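Local coordinates for protein serine protease inhibitor 4, isoform B (Drosophila melanogaster, PDB 4P0F) that probably inhibits serine-type and cysteine-type endopeptidases as a member of the serpin family, and is seen here in its cleaved form, at residues Q279-E284 / A315-A320; I19-K24 / Q287-S292; N33-P38 / F274-Q279; T135-V140 / I148-P153. All coordinates share one frame; numbering follows the deposited sequence.

Contact 1: residues Q279-E284 / A315-A320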
loop_
_atom_site.group_PDB
_atom_site.type_symbol
_atom_site.label_atom_id
_atom_site.label_comp_id
_atom_site.label_asym_id
_atom_site.label_seq_id
_atom_site.Cartn_x
_atom_site.Cartn_y
_atom_site.Cartn_z
ATOM N N GLN A 279 -7.781 6.965 -3.269
ATOM C CA GLN A 279 -8.282 6.870 -1.907
ATOM C C GLN A 279 -9.487 5.953 -1.877
ATOM O O GLN A 279 -10.296 5.935 -2.811
ATOM C CB GLN A 279 -8.631 8.242 -1.353
ATOM C CG GLN A 279 -9.732 8.987 -2.061
ATOM C CD GLN A 279 -9.922 10.389 -1.492
ATOM O OE1 GLN A 279 -9.094 11.277 -1.701
ATOM N NE2 GLN A 279 -11.001 10.582 -0.748
ATOM N N VAL A 280 -9.595 5.192 -0.796
ATOM C CA VAL A 280 -10.646 4.211 -0.656
ATOM C C VAL A 280 -10.882 3.888 0.810
ATOM O O VAL A 280 -9.942 3.906 1.614
ATOM C CB VAL A 280 -10.299 2.907 -1.421
ATOM C CG1 VAL A 280 -9.049 2.252 -0.846
ATOM C CG2 VAL A 280 -11.466 1.940 -1.417
ATOM N N GLU A 281 -12.141 3.633 1.154
ATOM C CA GLU A 281 -12.484 3.099 2.460
ATOM C C GLU A 281 -12.545 1.576 2.261
ATOM O O GLU A 281 -13.244 1.088 1.366
ATOM C CB GLU A 281 -13.801 3.696 2.989
ATOM C CG GLU A 281 -14.025 3.511 4.492
ATOM C CD GLU A 281 -14.406 2.100 4.860
ATOM O OE1 GLU A 281 -15.065 1.440 4.041
ATOM O OE2 GLU A 281 -14.059 1.653 5.972
ATOM N N LEU A 282 -11.770 0.845 3.056
ATOM C CA LEU A 282 -11.456 -0.560 2.761
ATOM C C LEU A 282 -12.379 -1.594 3.420
ATOM O O LEU A 282 -12.116 -2.790 3.321
ATOM C CB LEU A 282 -10.012 -0.852 3.178
ATOM C CG LEU A 282 -8.910 -0.304 2.268
ATOM C CD1 LEU A 282 -7.560 -0.486 2.907
ATOM C CD2 LEU A 282 -8.934 -1.009 0.913
ATOM N N SER A 283 -13.462 -1.156 4.069
ATOM C CA SER A 283 -14.356 -2.097 4.751
ATOM C C SER A 283 -14.881 -3.173 3.808
ATOM O O SER A 283 -14.908 -4.357 4.151
ATOM C CB SER A 283 -15.548 -1.363 5.380
ATOM O OG SER A 283 -15.124 -0.566 6.469
ATOM N N GLU A 284 -15.310 -2.757 2.621
ATOM C CA GLU A 284 -15.871 -3.688 1.659
ATOM C C GLU A 284 -14.820 -4.707 1.202
ATOM O O GLU A 284 -15.119 -5.901 1.105
ATOM C CB GLU A 284 -16.450 -2.926 0.468
ATOM C CG GLU A 284 -17.201 -3.793 -0.532
ATOM C CD GLU A 284 -17.665 -3.005 -1.745
ATOM O OE1 GLU A 284 -17.865 -1.781 -1.617
ATOM O OE2 GLU A 284 -17.816 -3.604 -2.828
ATOM N N ALA A 315 -14.225 2.471 10.487
ATOM C CA ALA A 315 -13.688 2.842 9.182
ATOM C C ALA A 315 -12.258 2.372 9.006
ATOM O O ALA A 315 -11.482 2.335 9.958
ATOM C CB ALA A 315 -13.764 4.350 8.991
ATOM N N ILE A 316 -11.913 2.004 7.769
ATOM C CA ILE A 316 -10.528 1.788 7.382
ATOM C C ILE A 316 -10.303 2.628 6.140
ATOM O O ILE A 316 -10.925 2.372 5.117
ATOM C CB ILE A 316 -10.195 0.313 7.059
ATOM C CG1 ILE A 316 -10.623 -0.613 8.196
ATOM C CG2 ILE A 316 -8.700 0.176 6.761
ATOM C CD1 ILE A 316 -10.354 -2.099 7.926
ATOM N N ILE A 317 -9.462 3.654 6.240
ATOM C CA ILE A 317 -9.267 4.581 5.128
ATOM C C ILE A 317 -7.837 4.471 4.626
ATOM O O ILE A 317 -6.898 4.479 5.407
ATOM C CB ILE A 317 -9.571 6.033 5.544
ATOM C CG1 ILE A 317 -11.033 6.157 5.983
ATOM C CG2 ILE A 317 -9.301 6.975 4.390
ATOM C CD1 ILE A 317 -11.325 7.371 6.835
ATOM N N HIS A 318 -7.682 4.355 3.311
ATOM C CA HIS A 318 -6.368 4.267 2.711
ATOM C C HIS A 318 -6.246 5.310 1.635
ATOM O O HIS A 318 -7.154 5.476 0.817
ATOM C CB HIS A 318 -6.126 2.882 2.123
ATOM C CG HIS A 318 -4.737 2.677 1.611
ATOM N ND1 HIS A 318 -3.654 2.499 2.445
ATOM C CD2 HIS A 318 -4.252 2.604 0.349
ATOM C CE1 HIS A 318 -2.567 2.316 1.719
ATOM N NE2 HIS A 318 -2.901 2.380 0.443
ATOM N N LYS A 319 -5.123 6.010 1.647
ATOM C CA LYS A 319 -4.819 6.987 0.603
ATOM C C LYS A 319 -3.401 6.786 0.131
ATOM O O LYS A 319 -2.514 6.530 0.935
ATOM C CB LYS A 319 -5.003 8.412 1.114
ATOM C CG LYS A 319 -6.434 8.817 1.374
ATOM C CD LYS A 319 -6.567 10.350 1.393
ATOM C CE LYS A 319 -7.976 10.786 1.799
ATOM N NZ LYS A 319 -8.183 12.274 1.904
ATOM N N ALA A 320 -3.184 6.922 -1.176
ATOM C CA ALA A 320 -1.854 6.729 -1.738
ATOM C C ALA A 320 -1.604 7.671 -2.921
ATOM O O ALA A 320 -2.535 8.186 -3.548
ATOM C CB ALA A 320 -1.667 5.286 -2.148
#

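Contact 2: residues I19-K24 / Q287-S292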
loop_
_atom_site.group_PDB
_atom_site.type_symbol
_atom_site.label_atom_id
_atom_site.label_comp_id
_atom_site.label_asym_id
_atom_site.label_seq_id
_atom_site.Cartn_x
_atom_site.Cartn_y
_atom_site.Cartn_z
ATOM N N ILE A 19 -2.101 -9.076 -4.058
ATOM C CA ILE A 19 -2.880 -9.375 -5.244
ATOM C C ILE A 19 -4.341 -9.600 -4.865
ATOM O O ILE A 19 -5.232 -9.306 -5.656
ATOM C CB ILE A 19 -2.299 -10.585 -6.031
ATOM C CG1 ILE A 19 -2.297 -11.864 -5.202
ATOM C CG2 ILE A 19 -0.885 -10.262 -6.469
ATOM C CD1 ILE A 19 -1.967 -13.108 -6.008
ATOM N N ASN A 20 -4.599 -10.093 -3.648
ATOM C CA ASN A 20 -5.977 -10.228 -3.187
ATOM C C ASN A 20 -6.670 -8.865 -3.131
ATOM O O ASN A 20 -7.785 -8.701 -3.636
ATOM C CB ASN A 20 -6.032 -10.894 -1.809
ATOM C CG ASN A 20 -5.632 -12.362 -1.839
ATOM O OD1 ASN A 20 -5.482 -12.973 -2.900
ATOM N ND2 ASN A 20 -5.512 -12.949 -0.656
ATOM N N VAL A 21 -6.001 -7.890 -2.522
ATOM C CA VAL A 21 -6.554 -6.538 -2.387
ATOM C C VAL A 21 -6.699 -5.868 -3.761
ATOM O O VAL A 21 -7.734 -5.265 -4.069
ATOM C CB VAL A 21 -5.671 -5.677 -1.460
ATOM C CG1 VAL A 21 -6.090 -4.212 -1.513
ATOM C CG2 VAL A 21 -5.752 -6.201 -0.023
ATOM N N TYR A 22 -5.662 -6.002 -4.584
ATOM C CA TYR A 22 -5.648 -5.428 -5.933
ATOM C C TYR A 22 -6.856 -5.937 -6.718
ATOM O O TYR A 22 -7.559 -5.168 -7.382
ATOM C CB TYR A 22 -4.322 -5.788 -6.613
ATOM C CG TYR A 22 -4.061 -5.264 -8.012
ATOM C CD1 TYR A 22 -4.276 -3.934 -8.348
ATOM C CD2 TYR A 22 -3.516 -6.105 -8.976
ATOM C CE1 TYR A 22 -3.998 -3.471 -9.628
ATOM C CE2 TYR A 22 -3.236 -5.656 -10.250
ATOM C CZ TYR A 22 -3.474 -4.343 -10.574
ATOM O OH TYR A 22 -3.183 -3.936 -11.856
ATOM N N GLY A 23 -7.122 -7.236 -6.615
ATOM C CA GLY A 23 -8.261 -7.812 -7.293
ATOM C C GLY A 23 -9.588 -7.239 -6.838
ATOM O O GLY A 23 -10.449 -6.950 -7.664
ATOM N N LYS A 24 -9.769 -7.080 -5.528
ATOM C CA LYS A 24 -11.010 -6.519 -5.005
ATOM C C LYS A 24 -11.140 -5.024 -5.319
ATOM O O LYS A 24 -12.241 -4.535 -5.532
ATOM C CB LYS A 24 -11.108 -6.740 -3.489
ATOM C CG LYS A 24 -11.134 -8.206 -3.063
ATOM C CD LYS A 24 -12.150 -9.029 -3.835
ATOM C CE LYS A 24 -12.150 -10.470 -3.335
ATOM N NZ LYS A 24 -12.999 -11.351 -4.157
ATOM N N GLN A 287 -14.294 -7.187 4.010
ATOM C CA GLN A 287 -15.422 -8.099 4.069
ATOM C C GLN A 287 -15.340 -9.168 2.981
ATOM O O GLN A 287 -15.585 -10.355 3.233
ATOM C CB GLN A 287 -16.725 -7.318 3.950
ATOM C CG GLN A 287 -17.020 -6.487 5.193
ATOM C CD GLN A 287 -18.133 -5.490 4.978
ATOM O OE1 GLN A 287 -18.426 -5.102 3.846
ATOM N NE2 GLN A 287 -18.769 -5.077 6.064
ATOM N N LYS A 288 -14.986 -8.751 1.772
ATOM C CA LYS A 288 -14.884 -9.687 0.659
ATOM C C LYS A 288 -13.708 -10.647 0.814
ATOM O O LYS A 288 -13.678 -11.697 0.168
ATOM C CB LYS A 288 -14.761 -8.937 -0.661
ATOM C CG LYS A 288 -16.044 -8.262 -1.094
ATOM C CD LYS A 288 -15.790 -7.395 -2.311
ATOM C CE LYS A 288 -17.056 -6.730 -2.825
ATOM N NZ LYS A 288 -16.744 -5.876 -4.011
ATOM N N LEU A 289 -12.748 -10.289 1.660
ATOM C CA LEU A 289 -11.618 -11.166 1.957
ATOM C C LEU A 289 -11.842 -11.946 3.259
ATOM O O LEU A 289 -10.911 -12.532 3.805
ATOM C CB LEU A 289 -10.324 -10.361 2.032
ATOM C CG LEU A 289 -9.904 -9.729 0.698
ATOM C CD1 LEU A 289 -8.666 -8.877 0.856
ATOM C CD2 LEU A 289 -9.667 -10.788 -0.349
ATOM N N GLY A 290 -13.084 -11.969 3.731
ATOM C CA GLY A 290 -13.471 -12.820 4.844
ATOM C C GLY A 290 -13.195 -12.257 6.219
ATOM O O GLY A 290 -13.160 -13.008 7.193
ATOM N N MET A 291 -13.019 -10.940 6.302
ATOM C CA MET A 291 -12.735 -10.280 7.575
ATOM C C MET A 291 -13.872 -9.335 7.992
ATOM O O MET A 291 -13.629 -8.189 8.373
ATOM C CB MET A 291 -11.406 -9.535 7.493
ATOM C CG MET A 291 -10.227 -10.477 7.281
ATOM S SD MET A 291 -8.632 -9.657 7.071
ATOM C CE MET A 291 -8.693 -9.176 5.338
ATOM N N SER A 292 -15.102 -9.843 7.956
ATOM C CA SER A 292 -16.295 -9.039 8.252
ATOM C C SER A 292 -16.543 -8.784 9.727
ATOM O O SER A 292 -17.162 -7.778 10.080
ATOM C CB SER A 292 -17.544 -9.711 7.676
ATOM O OG SER A 292 -17.536 -9.631 6.266
HETATM O O HOH W 1 -14.406 -4.079 -3.027
HETATM O O HOH W 2 -14.367 -6.200 -6.095
#

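Contact 3: residues N33-P38 / F274-Q279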
loop_
_atom_site.group_PDB
_atom_site.type_symbol
_atom_site.label_atom_id
_atom_site.label_comp_id
_atom_site.label_asym_id
_atom_site.label_seq_id
_atom_site.Cartn_x
_atom_site.Cartn_y
_atom_site.Cartn_z
ATOM N N ASN A 33 -6.828 4.586 -12.196
ATOM C CA ASN A 33 -5.425 4.314 -11.919
ATOM C C ASN A 33 -5.198 4.039 -10.445
ATOM O O ASN A 33 -4.793 4.908 -9.682
ATOM C CB ASN A 33 -4.552 5.475 -12.370
ATOM C CG ASN A 33 -4.555 5.647 -13.875
ATOM O OD1 ASN A 33 -5.038 4.788 -14.608
ATOM N ND2 ASN A 33 -4.024 6.767 -14.344
ATOM N N ILE A 34 -5.444 2.805 -10.055
ATOM C CA ILE A 34 -5.292 2.405 -8.674
ATOM C C ILE A 34 -3.836 2.488 -8.234
ATOM O O ILE A 34 -2.941 2.093 -8.967
ATOM C CB ILE A 34 -5.831 0.973 -8.491
ATOM C CG1 ILE A 34 -7.339 0.964 -8.764
ATOM C CG2 ILE A 34 -5.530 0.436 -7.091
ATOM C CD1 ILE A 34 -7.941 -0.418 -8.870
ATOM N N VAL A 35 -3.602 3.020 -7.039
ATOM C CA VAL A 35 -2.304 2.883 -6.388
ATOM C C VAL A 35 -2.564 2.703 -4.911
ATOM O O VAL A 35 -3.445 3.350 -4.361
ATOM C CB VAL A 35 -1.357 4.092 -6.649
ATOM C CG1 VAL A 35 -1.993 5.418 -6.243
ATOM C CG2 VAL A 35 -0.022 3.891 -5.937
ATOM N N PHE A 36 -1.834 1.791 -4.285
ATOM C CA PHE A 36 -1.999 1.541 -2.861
ATOM C C PHE A 36 -0.738 0.910 -2.299
ATOM O O PHE A 36 0.112 0.425 -3.048
ATOM C CB PHE A 36 -3.235 0.654 -2.588
ATOM C CG PHE A 36 -3.090 -0.801 -3.015
ATOM C CD1 PHE A 36 -3.216 -1.172 -4.335
ATOM C CD2 PHE A 36 -2.884 -1.792 -2.066
ATOM C CE1 PHE A 36 -3.107 -2.511 -4.713
ATOM C CE2 PHE A 36 -2.769 -3.125 -2.436
ATOM C CZ PHE A 36 -2.879 -3.481 -3.762
ATOM N N SER A 37 -0.597 0.972 -0.975
ATOM C CA SER A 37 0.493 0.300 -0.289
ATOM C C SER A 37 -0.041 -0.901 0.471
ATOM O O SER A 37 -0.660 -0.738 1.530
ATOM C CB SER A 37 1.208 1.232 0.676
ATOM O OG SER A 37 2.171 0.516 1.430
ATOM N N PRO A 38 0.184 -2.107 -0.061
ATOM C CA PRO A 38 -0.292 -3.281 0.685
ATOM C C PRO A 38 0.414 -3.422 2.028
ATOM O O PRO A 38 -0.205 -3.870 3.010
ATOM C CB PRO A 38 0.016 -4.451 -0.254
ATOM C CG PRO A 38 1.016 -3.964 -1.212
ATOM C CD PRO A 38 0.811 -2.482 -1.343
ATOM N N PHE A 274 4.227 9.942 -15.307
ATOM C CA PHE A 274 2.854 9.947 -14.807
ATOM C C PHE A 274 2.773 10.094 -13.305
ATOM O O PHE A 274 3.753 9.912 -12.586
ATOM C CB PHE A 274 2.127 8.662 -15.248
ATOM C CG PHE A 274 2.499 7.425 -14.456
ATOM C CD1 PHE A 274 3.574 6.637 -14.827
ATOM C CD2 PHE A 274 1.738 7.035 -13.362
ATOM C CE1 PHE A 274 3.903 5.489 -14.110
ATOM C CE2 PHE A 274 2.064 5.898 -12.638
ATOM C CZ PHE A 274 3.145 5.121 -13.009
ATOM N N LYS A 275 1.587 10.455 -12.841
ATOM C CA LYS A 275 1.317 10.490 -11.412
ATOM C C LYS A 275 -0.073 9.929 -11.195
ATOM O O LYS A 275 -0.902 9.927 -12.106
ATOM C CB LYS A 275 1.453 11.908 -10.861
ATOM C CG LYS A 275 0.312 12.842 -11.177
ATOM C CD LYS A 275 0.574 14.223 -10.576
ATOM C CE LYS A 275 -0.535 15.203 -10.914
ATOM N NZ LYS A 275 -0.172 16.607 -10.565
ATOM N N ALA A 276 -0.319 9.416 -9.996
ATOM C CA ALA A 276 -1.633 8.899 -9.660
ATOM C C ALA A 276 -1.897 9.114 -8.178
ATOM O O ALA A 276 -0.971 9.126 -7.371
ATOM C CB ALA A 276 -1.735 7.427 -10.030
ATOM N N GLU A 277 -3.165 9.323 -7.840
ATOM C CA GLU A 277 -3.596 9.452 -6.452
ATOM C C GLU A 277 -4.845 8.606 -6.303
ATOM O O GLU A 277 -5.685 8.590 -7.202
ATOM C CB GLU A 277 -3.889 10.903 -6.085
ATOM C CG GLU A 277 -2.953 11.911 -6.716
ATOM C CD GLU A 277 -3.161 13.316 -6.178
ATOM O OE1 GLU A 277 -3.742 13.455 -5.079
ATOM O OE2 GLU A 277 -2.748 14.279 -6.859
ATOM N N PHE A 278 -4.984 7.918 -5.172
ATOM C CA PHE A 278 -6.086 6.997 -4.981
ATOM C C PHE A 278 -6.478 6.987 -3.518
ATOM O O PHE A 278 -5.616 7.042 -2.638
ATOM C CB PHE A 278 -5.686 5.593 -5.441
ATOM C CG PHE A 278 -6.784 4.573 -5.345
ATOM C CD1 PHE A 278 -7.837 4.580 -6.245
ATOM C CD2 PHE A 278 -6.748 3.593 -4.377
ATOM C CE1 PHE A 278 -8.832 3.640 -6.169
ATOM C CE2 PHE A 278 -7.745 2.644 -4.306
ATOM C CZ PHE A 278 -8.782 2.670 -5.193
ATOM N N GLN A 279 -7.781 6.965 -3.269
ATOM C CA GLN A 279 -8.282 6.870 -1.907
ATOM C C GLN A 279 -9.487 5.953 -1.877
ATOM O O GLN A 279 -10.296 5.935 -2.811
ATOM C CB GLN A 279 -8.631 8.242 -1.353
ATOM C CG GLN A 279 -9.732 8.987 -2.061
ATOM C CD GLN A 279 -9.922 10.389 -1.492
ATOM O OE1 GLN A 279 -9.094 11.277 -1.701
ATOM N NE2 GLN A 279 -11.001 10.582 -0.748
HETATM O O HOH W 3 -3.511 9.058 -12.633
HETATM O O HOH W 4 -6.490 7.181 -9.512
#

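Contact 4: residues T135-V140 / I148-P153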
loop_
_atom_site.group_PDB
_atom_site.type_symbol
_atom_site.label_atom_id
_atom_site.label_comp_id
_atom_site.label_asym_id
_atom_site.label_seq_id
_atom_site.Cartn_x
_atom_site.Cartn_y
_atom_site.Cartn_z
ATOM N N THR A 135 -5.090 16.743 14.230
ATOM C CA THR A 135 -3.916 16.153 14.873
ATOM C C THR A 135 -3.424 14.921 14.111
ATOM O O THR A 135 -2.237 14.799 13.802
ATOM C CB THR A 135 -4.224 15.785 16.335
ATOM O OG1 THR A 135 -4.459 16.995 17.055
ATOM C CG2 THR A 135 -3.063 15.043 16.984
ATOM N N ILE A 136 -4.342 14.016 13.800
ATOM C CA ILE A 136 -4.015 12.811 13.046
ATOM C C ILE A 136 -3.490 13.161 11.658
ATOM O O ILE A 136 -2.450 12.656 11.213
ATOM C CB ILE A 136 -5.251 11.889 12.925
ATOM C CG1 ILE A 136 -5.643 11.366 14.315
ATOM C CG2 ILE A 136 -4.982 10.735 11.957
ATOM C CD1 ILE A 136 -7.074 10.815 14.419
ATOM N N ASN A 137 -4.211 14.032 10.972
ATOM C CA ASN A 137 -3.918 14.291 9.572
ATOM C C ASN A 137 -2.647 15.106 9.407
ATOM O O ASN A 137 -1.913 14.932 8.429
ATOM C CB ASN A 137 -5.111 14.976 8.922
ATOM C CG ASN A 137 -6.304 14.043 8.800
ATOM O OD1 ASN A 137 -6.147 12.821 8.824
ATOM N ND2 ASN A 137 -7.496 14.607 8.684
ATOM N N ASN A 138 -2.362 15.968 10.376
ATOM C CA ASN A 138 -1.115 16.717 10.356
ATOM C C ASN A 138 0.084 15.794 10.570
ATOM O O ASN A 138 1.129 15.968 9.939
ATOM C CB ASN A 138 -1.141 17.825 11.407
ATOM C CG ASN A 138 -2.074 18.961 11.030
ATOM O OD1 ASN A 138 -2.500 19.078 9.882
ATOM N ND2 ASN A 138 -2.389 19.818 11.999
ATOM N N TRP A 139 -0.078 14.793 11.428
ATOM C CA TRP A 139 0.977 13.825 11.669
ATOM C C TRP A 139 1.229 13.043 10.373
ATOM O O TRP A 139 2.372 12.878 9.953
ATOM C CB TRP A 139 0.612 12.881 12.827
ATOM C CG TRP A 139 1.673 11.852 13.097
ATOM C CD1 TRP A 139 2.788 12.008 13.866
ATOM C CD2 TRP A 139 1.731 10.512 12.573
ATOM N NE1 TRP A 139 3.536 10.851 13.860
ATOM C CE2 TRP A 139 2.909 9.921 13.071
ATOM C CE3 TRP A 139 0.902 9.762 11.733
ATOM C CZ2 TRP A 139 3.277 8.612 12.759
ATOM C CZ3 TRP A 139 1.275 8.463 11.415
ATOM C CH2 TRP A 139 2.454 7.907 11.928
ATOM N N VAL A 140 0.154 12.588 9.733
ATOM C CA VAL A 140 0.278 11.878 8.463
ATOM C C VAL A 140 0.977 12.727 7.394
ATOM O O VAL A 140 1.849 12.227 6.694
ATOM C CB VAL A 140 -1.091 11.412 7.928
ATOM C CG1 VAL A 140 -0.964 10.847 6.506
ATOM C CG2 VAL A 140 -1.688 10.345 8.863
ATOM N N ILE A 148 0.077 13.049 1.531
ATOM C CA ILE A 148 -1.188 12.460 1.944
ATOM C C ILE A 148 -1.860 13.416 2.920
ATOM O O ILE A 148 -1.419 13.555 4.061
ATOM C CB ILE A 148 -0.999 11.078 2.598
ATOM C CG1 ILE A 148 -0.212 10.138 1.667
ATOM C CG2 ILE A 148 -2.343 10.467 2.981
ATOM C CD1 ILE A 148 -0.849 9.867 0.312
ATOM N N LYS A 149 -2.913 14.079 2.448
ATOM C CA LYS A 149 -3.620 15.091 3.228
ATOM C C LYS A 149 -5.020 14.629 3.576
ATOM O O LYS A 149 -5.624 13.845 2.843
ATOM C CB LYS A 149 -3.702 16.403 2.453
ATOM C CG LYS A 149 -2.379 16.929 1.966
ATOM C CD LYS A 149 -2.567 18.293 1.322
ATOM C CE LYS A 149 -1.249 18.972 1.008
ATOM N NZ LYS A 149 -1.472 20.359 0.514
ATOM N N ASP A 150 -5.535 15.138 4.694
ATOM C CA ASP A 150 -6.877 14.813 5.161
ATOM C C ASP A 150 -7.177 13.319 5.137
ATOM O O ASP A 150 -8.239 12.913 4.660
ATOM C CB ASP A 150 -7.928 15.544 4.321
ATOM C CG ASP A 150 -9.312 15.542 4.974
ATOM O OD1 ASP A 150 -9.395 15.628 6.220
ATOM O OD2 ASP A 150 -10.318 15.448 4.240
ATOM N N LEU A 151 -6.272 12.499 5.666
ATOM C CA LEU A 151 -6.487 11.048 5.663
ATOM C C LEU A 151 -7.803 10.675 6.338
ATOM O O LEU A 151 -8.643 10.006 5.740
ATOM C CB LEU A 151 -5.336 10.315 6.358
ATOM C CG LEU A 151 -5.500 8.786 6.421
ATOM C CD1 LEU A 151 -5.352 8.181 5.049
ATOM C CD2 LEU A 151 -4.528 8.160 7.384
ATOM N N VAL A 152 -7.971 11.103 7.589
ATOM C CA VAL A 152 -9.146 10.746 8.377
ATOM C C VAL A 152 -10.066 11.948 8.514
ATOM O O VAL A 152 -9.730 12.886 9.222
ATOM C CB VAL A 152 -8.754 10.242 9.776
ATOM C CG1 VAL A 152 -9.991 9.782 10.540
ATOM C CG2 VAL A 152 -7.741 9.113 9.662
ATOM N N PRO A 153 -11.224 11.932 7.833
ATOM C CA PRO A 153 -12.095 13.111 7.922
ATOM C C PRO A 153 -12.696 13.271 9.300
ATOM O O PRO A 153 -12.947 12.274 9.979
ATOM C CB PRO A 153 -13.199 12.831 6.893
ATOM C CG PRO A 153 -12.745 11.660 6.103
ATOM C CD PRO A 153 -11.790 10.896 6.952
HETATM O O HOH W 5 -3.233 13.466 6.251
#

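Contact 1: residues Q279-E284 / A315-A320
Gln279 to Glu281 run antiparallel to Ile317 to Lys319, the segment axes 4.8 Å apart, and Val280 forms the hydrogen-bonded pair with His318, each backbone N donating to the other's O. The ladder gains one more rung, Leu282 N to Ile316 O (2.7 Å), before the chain turns into helix 283-288. Where that turn ends the backbone pairing, the side chain of Glu281 takes over. With CG anti to the backbone N (chi1 -163°) and the chain bent at chi2, its carboxylate reaches back so that Glu281 OE2 accepts Ile316 N at 2.8 Å on its anti side, in an almost straight bond. The syn lone pair of Glu281 OE2 receives Ser283 OG at 2.5 Å. Ser283 N meets Glu281 OE1 from above the carboxylate plane, so three donors grip the group and hold it between strand end and helix start. The Gln279 and Lys319 chains run alongside each other off the same face, Gln279 CB 3.5 Å from Lys319 CG. The lysine's NZ travels further, to the carbonyl oxygens of Lys149 and Asp150. On the face of Val280 and His318, Leu282 CD1 comes 3.7 Å from His318 CB, while the Leu282 and Ile316 side chains cross roughly perpendicularly, Leu282 CB meeting Ile316 CG2. The His318 ring bonds to Thr335 OG1 and Ser37 N, in what is the shutter region of serpins. Strand 311-324 pairs on its other edge with strand 328-341, the inserted reactive-centre loop; helices 6-28 and 38-49 cover the Val280 face, and Pro153 packs on Ile317 on the reverse.

Contact 2: residues I19-K24 / Q287-S292
Leu289 holds CG anti to its carbonyl carbon (chi1 -66°), which carries both methyls to helix 6-28, and Lys24 bends at chi2 (-50°), folding its aliphatic chain over the same leucine. The two branches of Leu289 find different partners. CD2 sits between Asn20 CB and Lys24 CE, each 3.9 Å from it, whereas CD1 meets Val21 CG2 at 4.1 Å, the two side chains crossing at about a right angle. Lys24 CE also comes within 4.0 Å of Lys288 O, so the lysine contributes methylene carbons here. The extended Lys288 chain crosses Lys24 at a slant, and two waters link its NZ to Lys24 O. One water donates to Lys24 O at 2.8 Å; the other makes only a weak bond there. The ammonium groups of the two lysines stay 6.6 Å apart (NZ of Lys24 to NZ of Lys288), and Glu284 forms a salt bridge with Lys288, which probably eases their repulsion. Leu289 is presented by the end of helix 283-288, which closes in a Schellman motif: Gly290, at positive phi, is the C-prime residue, with Gly290 N bonded to Gln287 O and Met291 N to Phe286 O.

Contact 3: residues N33-P38 / F274-Q279
The short strand 35-36, which joins strand 370-377 in sheet B of the serpin fold, is packed against the part of strand 263-281 that lies in sheet A, with Ile34 and Val35 resting on Phe278. Phe278 CG stands anti to the backbone N (chi1 -177°), which lays the ring beside Ile34; Ile34 CG1 comes over one face, 4.0 Å from CE1 of Phe278. Val35 runs counter to the phenylalanine, its CG1 3.8 Å from Phe278 CB. The buried Val35 O faces no polar partner and is approached obliquely by the ring, 3.3 Å from Phe278 CD2. Replacing Phe278 with alanine would probably open a gap under Ile34 and Val35 where the two sheets meet. This junction belongs to the serpin core, in which chain 33-38 leads to helix 38-49, with Ser37 as its N-cap. Further along, Asn33 CB touches Ala276 CB at 4.1 Å. Polar links are made through water. One water donates to both Asn33 O and Glu277 O, each at 2.8 Å; a second accepts from Asn33 ND2 and donates to Lys275 O. Ala276 and Phe278 form backbone bonds to Ile322 and Ala320. Val378 N and the Arg379 carbonyl further fix the Asn33 amide.

Contact 4: residues T135-V140 / I148-P153
Asn137 carries the polar part of the contact, gripping the backbone of Val152 by both ends of its amide. Its CG is anti to the carbonyl carbon (chi1 -69°), which sends the amide outward from helix 129-143 to the passing loop. OD1 of Asn137 accepts Val152 N at 2.8 Å in a nearly straight bond (174°), the donor tilted from the carbonyl plane. In return ND2 of Asn137 donates to Val152 O at 2.9 Å, arriving well above that carbonyl's plane. The two bonds together fix the rotation of the amide. A leucine in place of Asn137 would probably leave the N-H and carbonyl of Val152 without their mates in a largely buried setting.

Water forms the second kind of link. A single molecule donates to Asn137 O and to Ile148 O and accepts from Leu151 N at 3.2 Å, filling the corner where Asp150, at positive phi, turns the loop.

The rest is apolar. Ile136 CG2 meets Val152 CG2 at 3.9 Å. Val140 divides its methyls, CG1 lying 3.8 Å from Ile148 CG2 and CG2 crossing to Leu151 CD2 at 3.9 Å. These groups lie on the sheet-facing side, Ile136 and Val140 packing on Val166, and Leu151 and Val140 on Ala334 of the inserted loop strand. Helix 129-143 is helix F of the serpin fold, lying across sheet A. Backbone polar groups of an irregular loop are thus satisfied by an amide and a water, while its hydrophobic side chains join the helix in covering the sheet.

How the contacts relate
Contacts 1 and 3 share Gln279 and draw on consecutive parts of strand 263-281, but only contact 1 is a true strand pairing; contact 3, the more buried, packs sheet A on a short strand of sheet B by apolar groups and bridging waters. They join at the shutter, through His318. Contact 4 lies on the reverse of sheet A, its centre about 25 Å from that of contact 2, and is tied to contact 1 through Lys319. Contact 2, at the surface, follows contact 1 along helix 283-288 and relies on methyl and methylene groups with bridging waters, whereas contact 4 buries its direct amide bonds.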